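Local coordinates for chorismate mutase and shikimate 5-dehydrogenase fusion protein (Clostridium acetobutylicum, PDB 3FBT) that probably catalyses the reversible NADPH-linked reduction of 3-dehydroshikimate to shikimate through its dehydrogenase part, within a fusion that also carries a chorismate mutase, at residues A[102-114]-A[134-146]. Numbering follows the deposited sequence.
Sequences FNTDYIGFGKMLS and ARAVLQYLKDNFA. With SO4 (sulfate ion), chain G; SO4 (sulfate ion), chain F.
Between the two domains of the shikimate dehydrogenase part, the linker helix 105-114 packs on helix 134-143 through an aromatic cluster of Y106, F109 and Y140. The axes cross at -59°, 8.7 Å apart at their closest, with the backbones nearest at Y106 and A136. The Y106 ring, its CG anti to the backbone N (chi1 180°), is a knob among A136, Q139, Y140 and D143. Its hydroxyl donates to D143 OD2 (OH to OD2 2.6 Å) at the anti lone pair and accepts from a water. Q139 NE2 donates to D143 OD1 from above the carboxylate plane, which probably helps fix the rotation of that carboxylate. Y140 turns an edge to the face of Y106, CD1 lying 3.5 Å from Y106 CZ, while F109 presents its own edge to the Y140 face in an offset T-shaped pair, planes at 86°. Helix 134-143 follows the glycine-rich turn of the Rossmann-type domain, which probably binds NADP. Y140 is the reciprocal knob, and G110 admits it: CA of G110 sits 3.5 Å from Y140 CZ. L113 CD1 touches Y140 CE2 at 3.6 Å. V137 CG2 stands over the centre of the F109 ring, 3.9 Å from the centroid. At the linker's start N103 OD1 accepts a capping bond from Y106 N (3.2 Å) while its ND2 donates to A88 O, next to D105, a predicted shikimate ligand beside N90 and Q243.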
loop_
_atom_site.group_PDB
_atom_site.type_symbol
_atom_site.label_atom_id
_atom_site.label_comp_id
_atom_site.label_asym_id
_atom_site.label_seq_id
_atom_site.Cartn_x
_atom_site.Cartn_y
_atom_site.Cartn_z
ATOM N N PHE A 102 -5.288 -2.966 -19.549
ATOM C CA PHE A 102 -6.217 -2.128 -20.292
ATOM C C PHE A 102 -5.538 -0.850 -20.642
ATOM O O PHE A 102 -4.450 -0.561 -20.168
ATOM C CB PHE A 102 -7.457 -1.809 -19.434
ATOM C CG PHE A 102 -8.176 -3.081 -18.977
ATOM C CD1 PHE A 102 -9.301 -3.515 -19.627
ATOM C CD2 PHE A 102 -7.634 -3.882 -17.955
ATOM C CE1 PHE A 102 -9.949 -4.726 -19.220
ATOM C CE2 PHE A 102 -8.283 -5.071 -17.533
ATOM C CZ PHE A 102 -9.431 -5.484 -18.171
ATOM N N ASN A 103 -6.262 -0.036 -21.389
ATOM C CA ASN A 103 -5.815 1.264 -21.742
ATOM C C ASN A 103 -6.938 2.212 -21.580
ATOM O O ASN A 103 -7.849 2.219 -22.390
ATOM C CB ASN A 103 -5.338 1.306 -23.201
ATOM C CG ASN A 103 -4.625 2.610 -23.496
ATOM O OD1 ASN A 103 -5.203 3.659 -23.371
ATOM N ND2 ASN A 103 -3.344 2.542 -23.761
ATOM N N THR A 104 -6.891 3.036 -20.534
ATOM C CA THR A 104 -7.962 3.998 -20.278
ATOM C C THR A 104 -7.615 5.448 -20.702
ATOM O O THR A 104 -8.428 6.303 -20.526
ATOM C CB THR A 104 -8.283 4.035 -18.769
ATOM O OG1 THR A 104 -7.098 4.429 -18.121
ATOM C CG2 THR A 104 -8.707 2.595 -18.241
ATOM N N ASP A 105 -6.435 5.706 -21.294
ATOM C CA ASP A 105 -6.228 6.969 -22.060
ATOM C C ASP A 105 -7.209 7.088 -23.246
ATOM O O ASP A 105 -7.775 8.183 -23.512
ATOM C CB ASP A 105 -4.805 7.042 -22.633
ATOM C CG ASP A 105 -3.752 7.196 -21.528
ATOM O OD1 ASP A 105 -4.068 7.892 -20.525
ATOM O OD2 ASP A 105 -2.658 6.580 -21.620
ATOM N N TYR A 106 -7.350 5.996 -23.977
ATOM C CA TYR A 106 -8.303 5.903 -25.105
ATOM C C TYR A 106 -9.701 6.305 -24.635
ATOM O O TYR A 106 -10.412 7.122 -25.287
ATOM C CB TYR A 106 -8.320 4.461 -25.602
ATOM C CG TYR A 106 -9.267 4.223 -26.763
ATOM C CD1 TYR A 106 -8.801 4.235 -28.052
ATOM C CD2 TYR A 106 -10.648 4.012 -26.553
ATOM C CE1 TYR A 106 -9.645 4.028 -29.148
ATOM C CE2 TYR A 106 -11.538 3.812 -27.648
ATOM C CZ TYR A 106 -11.014 3.838 -28.952
ATOM O OH TYR A 106 -11.825 3.631 -30.082
ATOM N N ILE A 107 -10.099 5.788 -23.455
ATOM C CA ILE A 107 -11.479 6.003 -22.970
ATOM C C ILE A 107 -11.580 7.433 -22.515
ATOM O O ILE A 107 -12.547 8.138 -22.782
ATOM C CB ILE A 107 -11.806 5.069 -21.790
ATOM C CG1 ILE A 107 -11.611 3.620 -22.218
ATOM C CG2 ILE A 107 -13.243 5.285 -21.332
ATOM C CD1 ILE A 107 -12.231 2.566 -21.268
ATOM N N GLY A 108 -10.565 7.888 -21.780
ATOM C CA GLY A 108 -10.589 9.291 -21.332
ATOM C C GLY A 108 -10.670 10.279 -22.521
ATOM O O GLY A 108 -11.324 11.335 -22.441
ATOM N N PHE A 109 -9.943 9.991 -23.577
ATOM C CA PHE A 109 -9.835 10.946 -24.680
ATOM C C PHE A 109 -11.255 11.053 -25.327
ATOM O O PHE A 109 -11.772 12.135 -25.529
ATOM C CB PHE A 109 -8.821 10.457 -25.719
ATOM C CG PHE A 109 -8.654 11.404 -26.909
ATOM C CD1 PHE A 109 -8.139 12.667 -26.743
ATOM C CD2 PHE A 109 -9.124 11.047 -28.148
ATOM C CE1 PHE A 109 -8.014 13.529 -27.832
ATOM C CE2 PHE A 109 -9.001 11.910 -29.236
ATOM C CZ PHE A 109 -8.452 13.146 -29.068
ATOM N N GLY A 110 -11.887 9.916 -25.543
ATOM C CA GLY A 110 -13.248 9.909 -26.074
ATOM C C GLY A 110 -14.236 10.643 -25.175
ATOM O O GLY A 110 -15.158 11.292 -25.686
ATOM N N LYS A 111 -14.068 10.573 -23.847
ATOM C CA LYS A 111 -15.058 11.234 -23.007
ATOM C C LYS A 111 -14.922 12.735 -23.140
ATOM O O LYS A 111 -15.915 13.502 -23.014
ATOM C CB LYS A 111 -14.986 10.812 -21.529
ATOM C CG LYS A 111 -15.232 9.318 -21.261
ATOM C CD LYS A 111 -16.676 8.906 -21.029
ATOM C CE LYS A 111 -16.809 7.326 -21.146
ATOM N NZ LYS A 111 -18.196 6.731 -20.968
ATOM N N MET A 112 -13.677 13.173 -23.338
ATOM C CA MET A 112 -13.373 14.579 -23.461
ATOM C C MET A 112 -13.997 15.218 -24.762
ATOM O O MET A 112 -14.569 16.319 -24.724
ATOM C CB MET A 112 -11.870 14.767 -23.399
ATOM C CG MET A 112 -11.428 16.225 -23.366
ATOM S SD MET A 112 -9.644 16.504 -23.755
ATOM C CE MET A 112 -9.225 15.298 -24.892
ATOM N N LEU A 113 -13.850 14.529 -25.886
ATOM C CA LEU A 113 -14.437 14.948 -27.165
ATOM C C LEU A 113 -15.982 14.990 -26.975
ATOM O O LEU A 113 -16.569 16.009 -27.217
ATOM C CB LEU A 113 -14.044 14.000 -28.310
ATOM C CG LEU A 113 -12.517 13.919 -28.561
ATOM C CD1 LEU A 113 -12.108 13.045 -29.745
ATOM C CD2 LEU A 113 -11.898 15.292 -28.681
ATOM N N SER A 114 -16.613 13.921 -26.485
ATOM C CA SER A 114 -18.082 13.964 -26.327
ATOM C C SER A 114 -18.487 15.127 -25.499
ATOM O O SER A 114 -19.356 15.898 -25.903
ATOM C CB SER A 114 -18.630 12.729 -25.693
ATOM O OG SER A 114 -18.035 11.636 -26.331
ATOM N N ALA A 134 -0.184 9.976 -27.947
ATOM C CA ALA A 134 -0.522 9.879 -29.383
ATOM C C ALA A 134 -1.046 8.539 -29.842
ATOM O O ALA A 134 -1.913 8.468 -30.710
ATOM C CB ALA A 134 0.655 10.281 -30.267
ATOM N N ARG A 135 -0.493 7.463 -29.314
ATOM C CA ARG A 135 -0.928 6.149 -29.731
ATOM C C ARG A 135 -2.427 5.931 -29.501
ATOM O O ARG A 135 -3.188 5.474 -30.406
ATOM C CB ARG A 135 -0.119 5.115 -28.949
ATOM C CG ARG A 135 1.302 5.056 -29.378
ATOM C CD ARG A 135 2.095 3.905 -28.667
ATOM N NE ARG A 135 2.278 4.253 -27.255
ATOM C CZ ARG A 135 3.371 3.960 -26.550
ATOM N NH1 ARG A 135 4.374 3.310 -27.134
ATOM N NH2 ARG A 135 3.460 4.312 -25.270
ATOM N N ALA A 136 -2.870 6.248 -28.283
ATOM C CA ALA A 136 -4.288 6.018 -27.967
ATOM C C ALA A 136 -5.184 7.002 -28.717
ATOM O O ALA A 136 -6.217 6.640 -29.156
ATOM C CB ALA A 136 -4.533 6.106 -26.467
ATOM N N VAL A 137 -4.777 8.238 -28.858
ATOM C CA VAL A 137 -5.540 9.271 -29.621
ATOM C C VAL A 137 -5.682 8.831 -31.120
ATOM O O VAL A 137 -6.763 8.928 -31.699
ATOM C CB VAL A 137 -4.786 10.608 -29.491
ATOM C CG1 VAL A 137 -5.196 11.683 -30.524
ATOM C CG2 VAL A 137 -4.874 11.151 -28.103
ATOM N N LEU A 138 -4.605 8.320 -31.740
ATOM C CA LEU A 138 -4.632 7.888 -33.157
ATOM C C LEU A 138 -5.519 6.653 -33.334
ATOM O O LEU A 138 -6.276 6.564 -34.299
ATOM C CB LEU A 138 -3.212 7.560 -33.661
ATOM C CG LEU A 138 -2.243 8.751 -33.738
ATOM C CD1 LEU A 138 -0.758 8.339 -33.847
ATOM C CD2 LEU A 138 -2.635 9.766 -34.881
ATOM N N GLN A 139 -5.474 5.698 -32.406
ATOM C CA GLN A 139 -6.411 4.578 -32.497
ATOM C C GLN A 139 -7.855 5.072 -32.404
ATOM O O GLN A 139 -8.723 4.620 -33.170
ATOM C CB GLN A 139 -6.164 3.533 -31.418
ATOM C CG GLN A 139 -7.003 2.343 -31.612
ATOM C CD GLN A 139 -6.569 1.619 -32.853
ATOM O OE1 GLN A 139 -5.382 1.612 -33.190
ATOM N NE2 GLN A 139 -7.529 1.010 -33.561
ATOM N N TYR A 140 -8.123 5.979 -31.455
ATOM C CA TYR A 140 -9.479 6.503 -31.343
ATOM C C TYR A 140 -9.978 7.215 -32.623
ATOM O O TYR A 140 -11.080 6.911 -33.070
ATOM C CB TYR A 140 -9.586 7.437 -30.164
ATOM C CG TYR A 140 -10.975 7.942 -29.908
ATOM C CD1 TYR A 140 -11.877 7.232 -29.065
ATOM C CD2 TYR A 140 -11.397 9.112 -30.477
ATOM C CE1 TYR A 140 -13.185 7.691 -28.842
ATOM C CE2 TYR A 140 -12.711 9.585 -30.275
ATOM C CZ TYR A 140 -13.581 8.904 -29.458
ATOM O OH TYR A 140 -14.822 9.469 -29.272
ATOM N N LEU A 141 -9.183 8.138 -33.192
ATOM C CA LEU A 141 -9.581 8.896 -34.384
ATOM C C LEU A 141 -9.948 7.986 -35.555
ATOM O O LEU A 141 -10.936 8.198 -36.279
ATOM C CB LEU A 141 -8.482 9.834 -34.854
ATOM C CG LEU A 141 -7.955 10.889 -33.903
ATOM C CD1 LEU A 141 -6.696 11.547 -34.505
ATOM C CD2 LEU A 141 -9.068 11.900 -33.538
ATOM N N LYS A 142 -9.162 6.957 -35.704
ATOM C CA LYS A 142 -9.349 6.000 -36.717
ATOM C C LYS A 142 -10.576 5.106 -36.405
ATOM O O LYS A 142 -11.365 4.805 -37.298
ATOM C CB LYS A 142 -8.094 5.159 -36.801
ATOM C CG LYS A 142 -8.406 3.803 -37.286
ATOM C CD LYS A 142 -7.140 3.066 -37.786
ATOM C CE LYS A 142 -7.538 1.842 -38.605
ATOM N NZ LYS A 142 -8.148 0.818 -37.693
ATOM N N ASP A 143 -10.722 4.666 -35.153
ATOM C CA ASP A 143 -11.890 3.901 -34.781
ATOM C C ASP A 143 -13.140 4.699 -35.054
ATOM O O ASP A 143 -14.164 4.105 -35.255
ATOM C CB ASP A 143 -11.904 3.498 -33.307
ATOM C CG ASP A 143 -11.001 2.387 -33.040
ATOM O OD1 ASP A 143 -10.601 1.708 -34.017
ATOM O OD2 ASP A 143 -10.673 2.191 -31.845
ATOM N N ASN A 144 -13.057 6.030 -34.986
ATOM C CA ASN A 144 -14.212 6.885 -35.216
ATOM C C ASN A 144 -14.350 7.484 -36.632
ATOM O O ASN A 144 -15.082 8.418 -36.821
ATOM C CB ASN A 144 -14.233 8.026 -34.216
ATOM C CG ASN A 144 -14.752 7.603 -32.901
ATOM O OD1 ASN A 144 -15.795 8.084 -32.463
ATOM N ND2 ASN A 144 -14.029 6.703 -32.232
ATOM N N PHE A 145 -13.596 6.991 -37.588
ATOM C CA PHE A 145 -13.801 7.367 -39.002
ATOM C C PHE A 145 -13.530 8.836 -39.320
ATOM O O PHE A 145 -14.338 9.479 -40.017
ATOM C CB PHE A 145 -15.236 6.953 -39.405
ATOM C CG PHE A 145 -15.537 5.494 -39.105
ATOM C CD1 PHE A 145 -15.143 4.498 -39.963
ATOM C CD2 PHE A 145 -16.184 5.113 -37.931
ATOM C CE1 PHE A 145 -15.426 3.150 -39.674
ATOM C CE2 PHE A 145 -16.451 3.769 -37.658
ATOM C CZ PHE A 145 -16.068 2.800 -38.532
ATOM N N ALA A 146 -12.416 9.395 -38.816
ATOM C CA ALA A 146 -11.959 10.720 -39.312
ATOM C C ALA A 146 -11.862 10.723 -40.862
ATOM O O ALA A 146 -11.661 9.667 -41.482
ATOM C CB ALA A 146 -10.592 11.045 -38.753
HETATM S S SO4 G . -9.922 -0.473 -22.730
HETATM O O1 SO4 G . -9.940 0.296 -23.999
HETATM O O2 SO4 G . -8.572 -0.999 -22.555
HETATM O O3 SO4 G . -10.359 0.517 -21.734
HETATM O O4 SO4 G . -10.985 -1.486 -22.569
HETATM S S SO4 F . 6.314 3.781 -22.561
HETATM O O1 SO4 F . 5.664 4.852 -23.332
HETATM O O2 SO4 F . 7.778 3.909 -22.539
HETATM O O3 SO4 F . 5.817 3.902 -21.208
HETATM O O4 SO4 F . 6.082 2.552 -23.293
HETATM O O HOH W 1 -14.181 5.048 -30.329
#